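Side-chain contacts in meta cleavage compound hydrolase (Janthinobacterium, PDB 1J1I), which hydrolyses a meta-cleavage product formed during carbazole degradation, probably breaking a carbon-carbon bond to release anthranilate: residues G24-R29 with D72-G77; I40-G45 with R93-F98; T79-I84 with R195-A200; D97-M102 with V108-N113. One frame throughout, in Å; residues are numbered along the deposited sequence.

How the contacts relate
Contacts 1, 2 and 4 all reach the central sheet, whereas contact 3 joins the loop after strand 67-71 to helix 192-208. Contacts 2 and 4 are closest, with centres about 6 Å apart; they share Asp97 and Phe98 of helix 88-101, and their strands are neighbours, bonded for instance from Ile42 N to Val111 O at 2.6 Å. Contact 1 lies about 8 Å (centres) from contact 2 and touches it where Thr28 OG1 is 2.8 Å from His94 NE2. It meets contact 3 through Asp72 O and Thr79 OG1, 2.7 Å apart. The probable nucleophile, Ser114, follows strand 108-113 of contact 4, and its side chain lies about 8 Å from that of Ile42.

Contact 1: residues G24-R29 with D72-G77; sequences GGVETR and DMLGFG
Asp72 OD2 is gripped by two donors, the guanidinium of Arg29 and the backbone N of Lys78. The Arg29 bond is a salt bridge, 3.0 Å from NH1 to Asp72 OD2; OD2 lies in the guanidinium plane, at its edge, while NH1 approaches from the syn side, somewhat out of the carboxylate plane. With the two planes 71° apart the pairing is through one oxygen, not a two-oxygen bridge; OD1 is bonded to Ser51 OG. The arginine chain, bent at chi2 (-115°), also brings Arg29 CD to 3.2 Å from Asp72 OD2. Glu18 and Glu50 bind the same guanidinium, so that the buried Arg29 and Asp72 belong to a wider polar network. Next to the salt bridge the backbones are tied by Asp72 N to Arg29 O, 3.0 Å. Farther along, the methyl Thr28 CG2 rests 3.7 Å from Asp72 O, and Val26 CG1 meets Leu74 CD1 at 3.8 Å, the two side chains crossing nearly at right angles. Leu74 sits in a type II turn closed by Phe76 N to Met73 O (2.9 Å). The whole fastens the loop that leaves strand 67-71 to its antiparallel neighbour 26-33 in the sheet of the alpha/beta hydrolase fold.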
loop_
_atom_site.group_PDB
_atom_site.type_symbol
_atom_site.label_atom_id
_atom_site.label_comp_id
_atom_site.label_asym_id
_atom_site.label_seq_id
_atom_site.Cartn_x
_atom_site.Cartn_y
_atom_site.Cartn_z
ATOM N N GLY A 24 -8.072 32.681 -10.788
ATOM C CA GLY A 24 -7.400 33.361 -11.878
ATOM C C GLY A 24 -8.279 33.673 -13.075
ATOM O O GLY A 24 -7.804 33.680 -14.208
ATOM N N GLY A 25 -9.561 33.925 -12.835
ATOM C CA GLY A 25 -10.454 34.235 -13.936
ATOM C C GLY A 25 -11.477 33.154 -14.204
ATOM O O GLY A 25 -12.460 33.388 -14.904
ATOM N N VAL A 26 -11.250 31.966 -13.656
ATOM C CA VAL A 26 -12.186 30.862 -13.841
ATOM C C VAL A 26 -12.922 30.571 -12.532
ATOM O O VAL A 26 -12.316 30.089 -11.571
ATOM C CB VAL A 26 -11.454 29.569 -14.307
ATOM C CG1 VAL A 26 -12.460 28.427 -14.484
ATOM C CG2 VAL A 26 -10.723 29.827 -15.622
ATOM N N GLU A 27 -14.218 30.883 -12.479
ATOM C CA GLU A 27 -14.998 30.609 -11.273
ATOM C C GLU A 27 -14.910 29.103 -11.081
ATOM O O GLU A 27 -15.116 28.341 -12.026
ATOM C CB GLU A 27 -16.472 31.006 -11.434
ATOM C CG GLU A 27 -16.902 32.302 -10.732
ATOM C CD GLU A 27 -16.154 32.580 -9.432
ATOM O OE1 GLU A 27 -15.100 33.228 -9.505
ATOM O OE2 GLU A 27 -16.612 32.152 -8.349
ATOM N N THR A 28 -14.623 28.680 -9.855
ATOM C CA THR A 28 -14.452 27.263 -9.567
ATOM C C THR A 28 -15.288 26.799 -8.387
ATOM O O THR A 28 -15.380 27.484 -7.369
ATOM C CB THR A 28 -12.964 26.968 -9.281
ATOM O OG1 THR A 28 -12.169 27.499 -10.348
ATOM C CG2 THR A 28 -12.716 25.469 -9.168
ATOM N N ARG A 29 -15.900 25.630 -8.537
ATOM C CA ARG A 29 -16.729 25.055 -7.489
ATOM C C ARG A 29 -15.973 23.973 -6.740
ATOM O O ARG A 29 -15.300 23.138 -7.348
ATOM C CB ARG A 29 -17.995 24.445 -8.097
ATOM C CG ARG A 29 -18.886 23.709 -7.100
ATOM C CD ARG A 29 -18.947 22.224 -7.418
ATOM N NE ARG A 29 -20.030 21.559 -6.701
ATOM C CZ ARG A 29 -20.473 20.339 -6.984
ATOM N NH1 ARG A 29 -19.924 19.643 -7.972
ATOM N NH2 ARG A 29 -21.476 19.821 -6.289
ATOM N N ASP A 72 -13.765 20.885 -8.651
ATOM C CA ASP A 72 -14.217 20.486 -9.982
ATOM C C ASP A 72 -13.222 21.074 -10.976
ATOM O O ASP A 72 -12.926 22.274 -10.931
ATOM C CB ASP A 72 -15.611 21.047 -10.292
ATOM C CG ASP A 72 -16.728 20.209 -9.705
ATOM O OD1 ASP A 72 -16.439 19.189 -9.033
ATOM O OD2 ASP A 72 -17.901 20.580 -9.924
ATOM N N MET A 73 -12.692 20.238 -11.862
ATOM C CA MET A 73 -11.744 20.719 -12.855
ATOM C C MET A 73 -12.401 21.635 -13.879
ATOM O O MET A 73 -13.620 21.638 -14.054
ATOM C CB MET A 73 -11.101 19.552 -13.608
ATOM C CG MET A 73 -10.128 18.710 -12.783
ATOM S SD MET A 73 -9.283 17.500 -13.816
ATOM C CE MET A 73 -10.551 16.237 -13.945
ATOM N N LEU A 74 -11.562 22.408 -14.552
ATOM C CA LEU A 74 -11.987 23.316 -15.607
ATOM C C LEU A 74 -12.861 22.541 -16.593
ATOM O O LEU A 74 -12.449 21.496 -17.102
ATOM C CB LEU A 74 -10.748 23.846 -16.333
ATOM C CG LEU A 74 -10.899 24.701 -17.591
ATOM C CD1 LEU A 74 -11.521 26.046 -17.244
ATOM C CD2 LEU A 74 -9.518 24.890 -18.214
ATOM N N GLY A 75 -14.063 23.050 -16.847
ATOM C CA GLY A 75 -14.966 22.400 -17.784
ATOM C C GLY A 75 -15.848 21.293 -17.229
ATOM O O GLY A 75 -16.695 20.763 -17.950
ATOM N N PHE A 76 -15.661 20.932 -15.961
ATOM C CA PHE A 76 -16.460 19.870 -15.352
ATOM C C PHE A 76 -17.348 20.363 -14.216
ATOM O O PHE A 76 -17.138 21.448 -13.669
ATOM C CB PHE A 76 -15.558 18.753 -14.793
ATOM C CG PHE A 76 -14.867 17.930 -15.847
ATOM C CD1 PHE A 76 -13.791 18.440 -16.562
ATOM C CD2 PHE A 76 -15.296 16.633 -16.116
ATOM C CE1 PHE A 76 -13.150 17.669 -17.535
ATOM C CE2 PHE A 76 -14.663 15.854 -17.087
ATOM C CZ PHE A 76 -13.588 16.374 -17.795
ATOM N N GLY A 77 -18.329 19.536 -13.861
ATOM C CA GLY A 77 -19.240 19.845 -12.773
ATOM C C GLY A 77 -19.825 21.243 -12.795
ATOM O O GLY A 77 -20.483 21.632 -13.761
#

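Contact 2: residues I40-G45 with R93-F98; sequences ILIHGG and RHLHDF
Ile40 and Ile42 both set CG1 anti to the carbonyl carbon, but then differ: Ile40 runs straight on (chi2 -180°), while Ile42 folds back at chi2 (-60°). On the other side Leu95 and Phe98 swing CG anti to the backbone N and reach out from the helix toward the strand. The two-residue spacing on the strand matches about one helical turn, pairing Ile40 with Phe98 and Ile42 with Leu95. This is the helix-on-sheet layer of the alpha/beta hydrolase fold: helix 88-101 belongs to the crossover from strand 67-71 to strand 108-113 and passes over strand 38-42, which lies between them.

The contact itself is apolar and buried. Ile42 CD1 meets Leu95 CD1 at 4.0 Å, the two chains inclined to each other. Ile40 and Phe98 instead run antiparallel, side by side, with Ile40 CD1 at the rim of the ring, near its plane, 4.2 Å from Phe98 CE1. Tyr30 meets the Phe98 ring edge-to-face, and Ile69 and Met71 of strand 67-71 also touch this side chain.

Away from the strand, His96 ND1 donates to Asp97 OD1 at 2.8 Å, joining consecutive helix residues. Beyond Ile42 the strand gives way to a glycine-rich loop, where Gly45 N makes a weak hydrogen bond to Ser114 OG, consistent with a place beside the nucleophile. The imidazole of His43 is fixed at both nitrogens, NE2 by Met73 N, and ND1 by a bond of 2.8 Å and 163° to Gly44 O.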
loop_
_atom_site.group_PDB
_atom_site.type_symbol
_atom_site.label_atom_id
_atom_site.label_comp_id
_atom_site.label_asym_id
_atom_site.label_seq_id
_atom_site.Cartn_x
_atom_site.Cartn_y
_atom_site.Cartn_z
ATOM N N ILE A 40 -6.460 18.407 -1.353
ATOM C CA ILE A 40 -7.326 18.643 -2.499
ATOM C C ILE A 40 -7.604 17.352 -3.260
ATOM O O ILE A 40 -6.676 16.638 -3.647
ATOM C CB ILE A 40 -6.692 19.649 -3.481
ATOM C CG1 ILE A 40 -6.452 20.988 -2.775
ATOM C CG2 ILE A 40 -7.595 19.818 -4.709
ATOM C CD1 ILE A 40 -5.833 22.052 -3.668
ATOM N N LEU A 41 -8.883 17.061 -3.473
ATOM C CA LEU A 41 -9.292 15.865 -4.197
ATOM C C LEU A 41 -9.695 16.288 -5.608
ATOM O O LEU A 41 -10.465 17.236 -5.774
ATOM C CB LEU A 41 -10.472 15.193 -3.476
ATOM C CG LEU A 41 -10.299 14.935 -1.969
ATOM C CD1 LEU A 41 -11.555 14.274 -1.409
ATOM C CD2 LEU A 41 -9.074 14.046 -1.716
ATOM N N ILE A 42 -9.161 15.597 -6.618
ATOM C CA ILE A 42 -9.462 15.907 -8.017
ATOM C C ILE A 42 -10.118 14.709 -8.690
ATOM O O ILE A 42 -9.502 13.653 -8.829
ATOM C CB ILE A 42 -8.182 16.267 -8.814
ATOM C CG1 ILE A 42 -7.306 17.238 -8.016
ATOM C CG2 ILE A 42 -8.565 16.935 -10.123
ATOM C CD1 ILE A 42 -7.984 18.543 -7.690
ATOM N N HIS A 43 -11.367 14.890 -9.111
ATOM C CA HIS A 43 -12.152 13.846 -9.762
ATOM C C HIS A 43 -11.577 13.405 -11.113
ATOM O O HIS A 43 -10.710 14.068 -11.680
ATOM C CB HIS A 43 -13.593 14.340 -9.948
ATOM C CG HIS A 43 -13.710 15.536 -10.846
ATOM N ND1 HIS A 43 -13.728 15.433 -12.221
ATOM C CD2 HIS A 43 -13.752 16.860 -10.569
ATOM C CE1 HIS A 43 -13.776 16.642 -12.751
ATOM N NE2 HIS A 43 -13.790 17.527 -11.770
ATOM N N GLY A 44 -12.076 12.285 -11.624
ATOM C CA GLY A 44 -11.604 11.788 -12.901
ATOM C C GLY A 44 -12.347 12.391 -14.077
ATOM O O GLY A 44 -13.227 13.242 -13.908
ATOM N N GLY A 45 -11.987 11.953 -15.279
ATOM C CA GLY A 45 -12.641 12.452 -16.469
ATOM C C GLY A 45 -13.950 11.715 -16.661
ATOM O O GLY A 45 -14.438 11.050 -15.746
ATOM N N ARG A 93 -2.872 24.614 -15.311
ATOM C CA ARG A 93 -2.852 26.023 -14.930
ATOM C C ARG A 93 -4.035 26.333 -14.024
ATOM O O ARG A 93 -3.903 27.068 -13.043
ATOM C CB ARG A 93 -2.926 26.923 -16.166
ATOM C CG ARG A 93 -2.854 28.413 -15.838
ATOM C CD ARG A 93 -3.386 29.258 -16.984
ATOM N NE ARG A 93 -2.731 28.947 -18.251
ATOM C CZ ARG A 93 -3.094 29.455 -19.425
ATOM N NH1 ARG A 93 -2.439 29.113 -20.528
ATOM N NH2 ARG A 93 -4.113 30.302 -19.498
ATOM N N HIS A 94 -5.195 25.770 -14.355
ATOM C CA HIS A 94 -6.385 26.006 -13.552
ATOM C C HIS A 94 -6.184 25.536 -12.116
ATOM O O HIS A 94 -6.494 26.263 -11.174
ATOM C CB HIS A 94 -7.609 25.300 -14.150
ATOM C CG HIS A 94 -8.812 25.340 -13.258
ATOM N ND1 HIS A 94 -9.348 24.210 -12.681
ATOM C CD2 HIS A 94 -9.561 26.379 -12.815
ATOM C CE1 HIS A 94 -10.375 24.549 -11.922
ATOM N NE2 HIS A 94 -10.526 25.861 -11.986
ATOM N N LEU A 95 -5.673 24.319 -11.950
ATOM C CA LEU A 95 -5.442 23.782 -10.615
ATOM C C LEU A 95 -4.447 24.678 -9.878
ATOM O O LEU A 95 -4.601 24.944 -8.684
ATOM C CB LEU A 95 -4.922 22.344 -10.702
ATOM C CG LEU A 95 -4.521 21.654 -9.392
ATOM C CD1 LEU A 95 -5.680 21.717 -8.400
ATOM C CD2 LEU A 95 -4.144 20.195 -9.675
ATOM N N HIS A 96 -3.433 25.147 -10.595
ATOM C CA HIS A 96 -2.437 26.041 -10.012
ATOM C C HIS A 96 -3.121 27.307 -9.494
ATOM O O HIS A 96 -2.880 27.736 -8.363
ATOM C CB HIS A 96 -1.376 26.402 -11.063
ATOM C CG HIS A 96 -0.588 27.639 -10.739
ATOM N ND1 HIS A 96 -1.077 28.909 -10.955
ATOM C CD2 HIS A 96 0.654 27.797 -10.221
ATOM C CE1 HIS A 96 -0.168 29.797 -10.590
ATOM N NE2 HIS A 96 0.891 29.149 -10.141
ATOM N N ASP A 97 -3.980 27.890 -10.326
ATOM C CA ASP A 97 -4.694 29.109 -9.967
ATOM C C ASP A 97 -5.661 28.883 -8.802
ATOM O O ASP A 97 -5.797 29.739 -7.927
ATOM C CB ASP A 97 -5.445 29.670 -11.190
ATOM C CG ASP A 97 -4.505 30.105 -12.317
ATOM O OD1 ASP A 97 -3.288 30.235 -12.080
ATOM O OD2 ASP A 97 -4.981 30.333 -13.448
ATOM N N PHE A 98 -6.324 27.729 -8.780
ATOM C CA PHE A 98 -7.250 27.417 -7.696
ATOM C C PHE A 98 -6.490 27.355 -6.376
ATOM O O PHE A 98 -6.910 27.938 -5.381
ATOM C CB PHE A 98 -7.948 26.078 -7.949
ATOM C CG PHE A 98 -8.823 25.623 -6.809
ATOM C CD1 PHE A 98 -8.382 24.640 -5.930
ATOM C CD2 PHE A 98 -10.087 26.179 -6.616
ATOM C CE1 PHE A 98 -9.184 24.206 -4.869
ATOM C CE2 PHE A 98 -10.902 25.759 -5.559
ATOM C CZ PHE A 98 -10.448 24.765 -4.681
#

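Contact 3: residues T79-I84 with R195-A200; sequences TAKPDI and RKAYVA
Lys81 lays its aliphatic chain alongside the methyl of Ala197, a joint between the loop after strand 67-71 and helix 192-208. That helix falls between strands 131-137 and 225-230, where enzymes of this alpha/beta hydrolase family carry their cap, so the contact probably links the core to the cap. Three successive carbons share the methyl: Lys81 CD is 4.0 Å from Ala197 CB, and Lys81 CB and CG are each 4.1 Å from that same Ala197 CB.

At the exposed margin Lys196 stretches its chain from the helix until it bends at chi4, bringing its ammonium toward Asp83. The resulting salt bridge is long, with Lys196 NZ 4.0 Å from Asp83 OD1, and amounts to a loose electrostatic attraction across the surface.

The next shell sets the loop's shape. Asp83 is the centre of an inverse gamma turn, which carries a weak bond of 2.9 Å from Ile84 N to Pro82 O. Farther back, Thr79 OG1 is bonded to Arg29 N, and the backbone of Ala80 pairs with that of Glu27, tying the loop to strand 26-33. Ala200, one turn along the helix from Ala197, packs on Tyr86 of the loop.

The polar end of Lys81 turns away from the helix: the chain is extended as far as CE, then bends at chi4 (59°). Its ammonium donates to two carbonyl oxygens, Gly77 O and Thr79 O, the bond from Lys81 NZ to Thr79 O measuring 2.7 Å.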
loop_
_atom_site.group_PDB
_atom_site.type_symbol
_atom_site.label_atom_id
_atom_site.label_comp_id
_atom_site.label_asym_id
_atom_site.label_seq_id
_atom_site.Cartn_x
_atom_site.Cartn_y
_atom_site.Cartn_z
ATOM N N THR A 79 -17.839 23.983 -12.207
ATOM C CA THR A 79 -16.757 24.918 -12.485
ATOM C C THR A 79 -17.019 25.555 -13.844
ATOM O O THR A 79 -17.706 24.969 -14.681
ATOM C CB THR A 79 -15.392 24.195 -12.463
ATOM O OG1 THR A 79 -15.011 23.977 -11.101
ATOM C CG2 THR A 79 -14.318 25.013 -13.162
ATOM N N ALA A 80 -16.481 26.753 -14.052
ATOM C CA ALA A 80 -16.676 27.499 -15.295
ATOM C C ALA A 80 -16.256 26.755 -16.559
ATOM O O ALA A 80 -15.311 25.964 -16.560
ATOM C CB ALA A 80 -15.948 28.845 -15.221
ATOM N N LYS A 81 -16.971 27.030 -17.642
ATOM C CA LYS A 81 -16.704 26.390 -18.918
ATOM C C LYS A 81 -16.591 27.447 -20.010
ATOM O O LYS A 81 -17.482 27.588 -20.846
ATOM C CB LYS A 81 -17.835 25.406 -19.222
ATOM C CG LYS A 81 -18.057 24.422 -18.080
ATOM C CD LYS A 81 -19.279 23.555 -18.271
ATOM C CE LYS A 81 -19.412 22.568 -17.115
ATOM N NZ LYS A 81 -19.520 23.237 -15.785
ATOM N N PRO A 82 -15.489 28.209 -20.010
ATOM C CA PRO A 82 -15.295 29.251 -21.017
ATOM C C PRO A 82 -15.050 28.676 -22.409
ATOM O O PRO A 82 -14.711 27.501 -22.563
ATOM C CB PRO A 82 -14.094 30.023 -20.480
ATOM C CG PRO A 82 -13.288 28.949 -19.816
ATOM C CD PRO A 82 -14.349 28.160 -19.078
ATOM N N ASP A 83 -15.232 29.511 -23.423
ATOM C CA ASP A 83 -15.023 29.074 -24.793
ATOM C C ASP A 83 -13.539 29.151 -25.108
ATOM O O ASP A 83 -13.058 30.143 -25.655
ATOM C CB ASP A 83 -15.811 29.953 -25.759
ATOM C CG ASP A 83 -15.600 29.555 -27.198
ATOM O OD1 ASP A 83 -15.764 28.355 -27.510
ATOM O OD2 ASP A 83 -15.270 30.441 -28.013
ATOM N N ILE A 84 -12.819 28.094 -24.747
ATOM C CA ILE A 84 -11.381 28.027 -24.961
ATOM C C ILE A 84 -10.986 26.637 -25.430
ATOM O O ILE A 84 -11.824 25.740 -25.534
ATOM C CB ILE A 84 -10.607 28.292 -23.658
ATOM C CG1 ILE A 84 -10.848 27.140 -22.677
ATOM C CG2 ILE A 84 -11.045 29.612 -23.042
ATOM C CD1 ILE A 84 -10.065 27.255 -21.383
ATOM N N ARG A 195 -21.875 19.166 -21.189
ATOM C CA ARG A 195 -21.660 18.250 -22.296
ATOM C C ARG A 195 -20.793 18.884 -23.375
ATOM O O ARG A 195 -19.934 18.221 -23.953
ATOM C CB ARG A 195 -22.999 17.809 -22.894
ATOM C CG ARG A 195 -22.849 16.910 -24.110
ATOM C CD ARG A 195 -24.186 16.382 -24.590
ATOM N NE ARG A 195 -24.027 15.482 -25.729
ATOM C CZ ARG A 195 -25.006 14.743 -26.240
ATOM N NH1 ARG A 195 -26.223 14.790 -25.713
ATOM N NH2 ARG A 195 -24.766 13.951 -27.277
ATOM N N LYS A 196 -21.014 20.168 -23.642
ATOM C CA LYS A 196 -20.236 20.875 -24.652
ATOM C C LYS A 196 -18.758 20.934 -24.263
ATOM O O LYS A 196 -17.878 20.717 -25.099
ATOM C CB LYS A 196 -20.773 22.296 -24.847
ATOM C CG LYS A 196 -20.039 23.098 -25.914
ATOM C CD LYS A 196 -20.655 24.483 -26.093
ATOM C CE LYS A 196 -19.940 25.288 -27.172
ATOM N NZ LYS A 196 -18.512 25.554 -26.837
ATOM N N ALA A 197 -18.489 21.240 -22.998
ATOM C CA ALA A 197 -17.112 21.309 -22.520
ATOM C C ALA A 197 -16.485 19.917 -22.545
ATOM O O ALA A 197 -15.301 19.765 -22.848
ATOM C CB ALA A 197 -17.067 21.878 -21.102
ATOM N N TYR A 198 -17.286 18.902 -22.230
ATOM C CA TYR A 198 -16.794 17.528 -22.223
ATOM C C TYR A 198 -16.377 17.112 -23.628
ATOM O O TYR A 198 -15.342 16.476 -23.819
ATOM C CB TYR A 198 -17.874 16.570 -21.719
ATOM C CG TYR A 198 -17.447 15.126 -21.792
ATOM C CD1 TYR A 198 -16.454 14.631 -20.947
ATOM C CD2 TYR A 198 -18.004 14.262 -22.735
ATOM C CE1 TYR A 198 -16.021 13.316 -21.039
ATOM C CE2 TYR A 198 -17.577 12.936 -22.833
ATOM C CZ TYR A 198 -16.586 12.474 -21.982
ATOM O OH TYR A 198 -16.152 11.170 -22.072
ATOM N N VAL A 199 -17.196 17.467 -24.611
ATOM C CA VAL A 199 -16.891 17.137 -25.992
ATOM C C VAL A 199 -15.585 17.792 -26.413
ATOM O O VAL A 199 -14.750 17.157 -27.055
ATOM C CB VAL A 199 -18.021 17.594 -26.940
ATOM C CG1 VAL A 199 -17.559 17.501 -28.393
ATOM C CG2 VAL A 199 -19.248 16.725 -26.722
ATOM N N ALA A 200 -15.409 19.059 -26.048
ATOM C CA ALA A 200 -14.189 19.789 -26.388
ATOM C C ALA A 200 -12.988 19.177 -25.670
ATOM O O ALA A 200 -11.903 19.064 -26.242
ATOM C CB ALA A 200 -14.330 21.257 -26.006
#

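Contact 4: residues D97-M102 with V108-N113; sequences DFIKAM and VSIVGN
Ile99 and the two strand residues Val108 and Ile110 meet entirely through methyl groups. The tip methyl of Ile99 serves both partners: CD1 lies 4.1 Å from Val108 CG2 and equally 4.1 Å from Ile110 CD1. Ile99 arrives with CG1 anti to the carbonyl carbon and an extended chi2 (171°) that carries CD1 out to the strand. It crosses Ile110 at about a right angle and Val108 more slantwise. Val108 offers the branch that stands between its backbone N and carbonyl carbon, the crowded position, whereas Ile110 extends its longer branch fully.

No hydrogen bond crosses between helix and strand; within 97-102 the last helical turn is held by Ala101 N to Asp97 O at 2.8 Å and Met102 N to Phe98 O at 2.9 Å. In the same segment the methylene Met102 CG lies over one face of the Phe98 ring, 3.6 Å above its plane and toward the rim.

Helix 88-101 thus ends against the start of strand 108-113, with Ile40 of strand 38-42 and Leu130 also touching Ile99. The strand lies between 38-42 and 131-137 and runs on through Gly112 and Asn113, whose ND2 is bonded to His261 O, to the probable nucleophile elbow at Ser114, from which helix 114-126 departs.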
loop_
_atom_site.group_PDB
_atom_site.type_symbol
_atom_site.label_atom_id
_atom_site.label_comp_id
_atom_site.label_asym_id
_atom_site.label_seq_id
_atom_site.Cartn_x
_atom_site.Cartn_y
_atom_site.Cartn_z
ATOM N N ASP A 97 -3.980 27.890 -10.326
ATOM C CA ASP A 97 -4.694 29.109 -9.967
ATOM C C ASP A 97 -5.661 28.883 -8.802
ATOM O O ASP A 97 -5.797 29.739 -7.927
ATOM C CB ASP A 97 -5.445 29.670 -11.190
ATOM C CG ASP A 97 -4.505 30.105 -12.317
ATOM O OD1 ASP A 97 -3.288 30.235 -12.080
ATOM O OD2 ASP A 97 -4.981 30.333 -13.448
ATOM N N PHE A 98 -6.324 27.729 -8.780
ATOM C CA PHE A 98 -7.250 27.417 -7.696
ATOM C C PHE A 98 -6.490 27.355 -6.376
ATOM O O PHE A 98 -6.910 27.938 -5.381
ATOM C CB PHE A 98 -7.948 26.078 -7.949
ATOM C CG PHE A 98 -8.823 25.623 -6.809
ATOM C CD1 PHE A 98 -8.382 24.640 -5.930
ATOM C CD2 PHE A 98 -10.087 26.179 -6.616
ATOM C CE1 PHE A 98 -9.184 24.206 -4.869
ATOM C CE2 PHE A 98 -10.902 25.759 -5.559
ATOM C CZ PHE A 98 -10.448 24.765 -4.681
ATOM N N ILE A 99 -5.368 26.645 -6.373
ATOM C CA ILE A 99 -4.560 26.534 -5.166
ATOM C C ILE A 99 -4.162 27.921 -4.660
ATOM O O ILE A 99 -4.336 28.232 -3.482
ATOM C CB ILE A 99 -3.305 25.670 -5.427
ATOM C CG1 ILE A 99 -3.732 24.209 -5.629
ATOM C CG2 ILE A 99 -2.338 25.768 -4.259
ATOM C CD1 ILE A 99 -2.623 23.299 -6.094
ATOM N N LYS A 100 -3.645 28.757 -5.557
ATOM C CA LYS A 100 -3.232 30.111 -5.191
ATOM C C LYS A 100 -4.415 30.945 -4.684
ATOM O O LYS A 100 -4.287 31.684 -3.711
ATOM C CB LYS A 100 -2.604 30.816 -6.397
ATOM C CG LYS A 100 -1.400 30.098 -6.985
ATOM C CD LYS A 100 -0.273 29.973 -5.978
ATOM C CE LYS A 100 0.316 31.327 -5.628
ATOM N NZ LYS A 100 0.853 32.018 -6.830
ATOM N N ALA A 101 -5.559 30.823 -5.355
ATOM C CA ALA A 101 -6.758 31.569 -4.982
ATOM C C ALA A 101 -7.323 31.145 -3.628
ATOM O O ALA A 101 -7.995 31.933 -2.953
ATOM C CB ALA A 101 -7.824 31.414 -6.065
ATOM N N MET A 102 -7.075 29.898 -3.237
ATOM C CA MET A 102 -7.561 29.409 -1.954
ATOM C C MET A 102 -6.727 29.991 -0.813
ATOM O O MET A 102 -5.628 30.500 -1.025
ATOM C CB MET A 102 -7.526 27.877 -1.911
ATOM C CG MET A 102 -8.649 27.215 -2.706
ATOM S SD MET A 102 -10.300 27.709 -2.130
ATOM C CE MET A 102 -10.435 26.733 -0.638
ATOM N N VAL A 108 -0.012 22.023 -0.031
ATOM C CA VAL A 108 -1.224 21.212 0.022
ATOM C C VAL A 108 -0.960 19.839 -0.579
ATOM O O VAL A 108 -0.057 19.673 -1.407
ATOM C CB VAL A 108 -2.381 21.853 -0.775
ATOM C CG1 VAL A 108 -2.710 23.224 -0.208
ATOM C CG2 VAL A 108 -2.009 21.951 -2.244
ATOM N N SER A 109 -1.747 18.855 -0.156
ATOM C CA SER A 109 -1.615 17.506 -0.688
ATOM C C SER A 109 -2.619 17.412 -1.828
ATOM O O SER A 109 -3.680 18.034 -1.768
ATOM C CB SER A 109 -1.951 16.464 0.384
ATOM O OG SER A 109 -1.070 16.563 1.486
ATOM N N ILE A 110 -2.285 16.653 -2.867
ATOM C CA ILE A 110 -3.187 16.510 -4.001
ATOM C C ILE A 110 -3.492 15.039 -4.265
ATOM O O ILE A 110 -2.580 14.216 -4.374
ATOM C CB ILE A 110 -2.592 17.138 -5.277
ATOM C CG1 ILE A 110 -2.293 18.623 -5.035
ATOM C CG2 ILE A 110 -3.568 16.953 -6.451
ATOM C CD1 ILE A 110 -1.647 19.326 -6.220
ATOM N N VAL A 111 -4.781 14.733 -4.368
ATOM C CA VAL A 111 -5.270 13.378 -4.613
ATOM C C VAL A 111 -6.126 13.398 -5.874
ATOM O O VAL A 111 -7.151 14.082 -5.919
ATOM C CB VAL A 111 -6.148 12.881 -3.442
ATOM C CG1 VAL A 111 -6.554 11.433 -3.677
ATOM C CG2 VAL A 111 -5.391 13.028 -2.115
ATOM N N GLY A 112 -5.720 12.639 -6.889
ATOM C CA GLY A 112 -6.478 12.631 -8.125
ATOM C C GLY A 112 -6.675 11.280 -8.779
ATOM O O GLY A 112 -5.804 10.413 -8.732
ATOM N N ASN A 113 -7.843 11.114 -9.390
ATOM C CA ASN A 113 -8.200 9.888 -10.095
ATOM C C ASN A 113 -8.115 10.149 -11.595
ATOM O O ASN A 113 -8.526 11.210 -12.060
ATOM C CB ASN A 113 -9.624 9.470 -9.720
ATOM C CG ASN A 113 -10.132 8.315 -10.556
ATOM O OD1 ASN A 113 -10.752 8.515 -11.599
ATOM N ND2 ASN A 113 -9.857 7.093 -10.105
#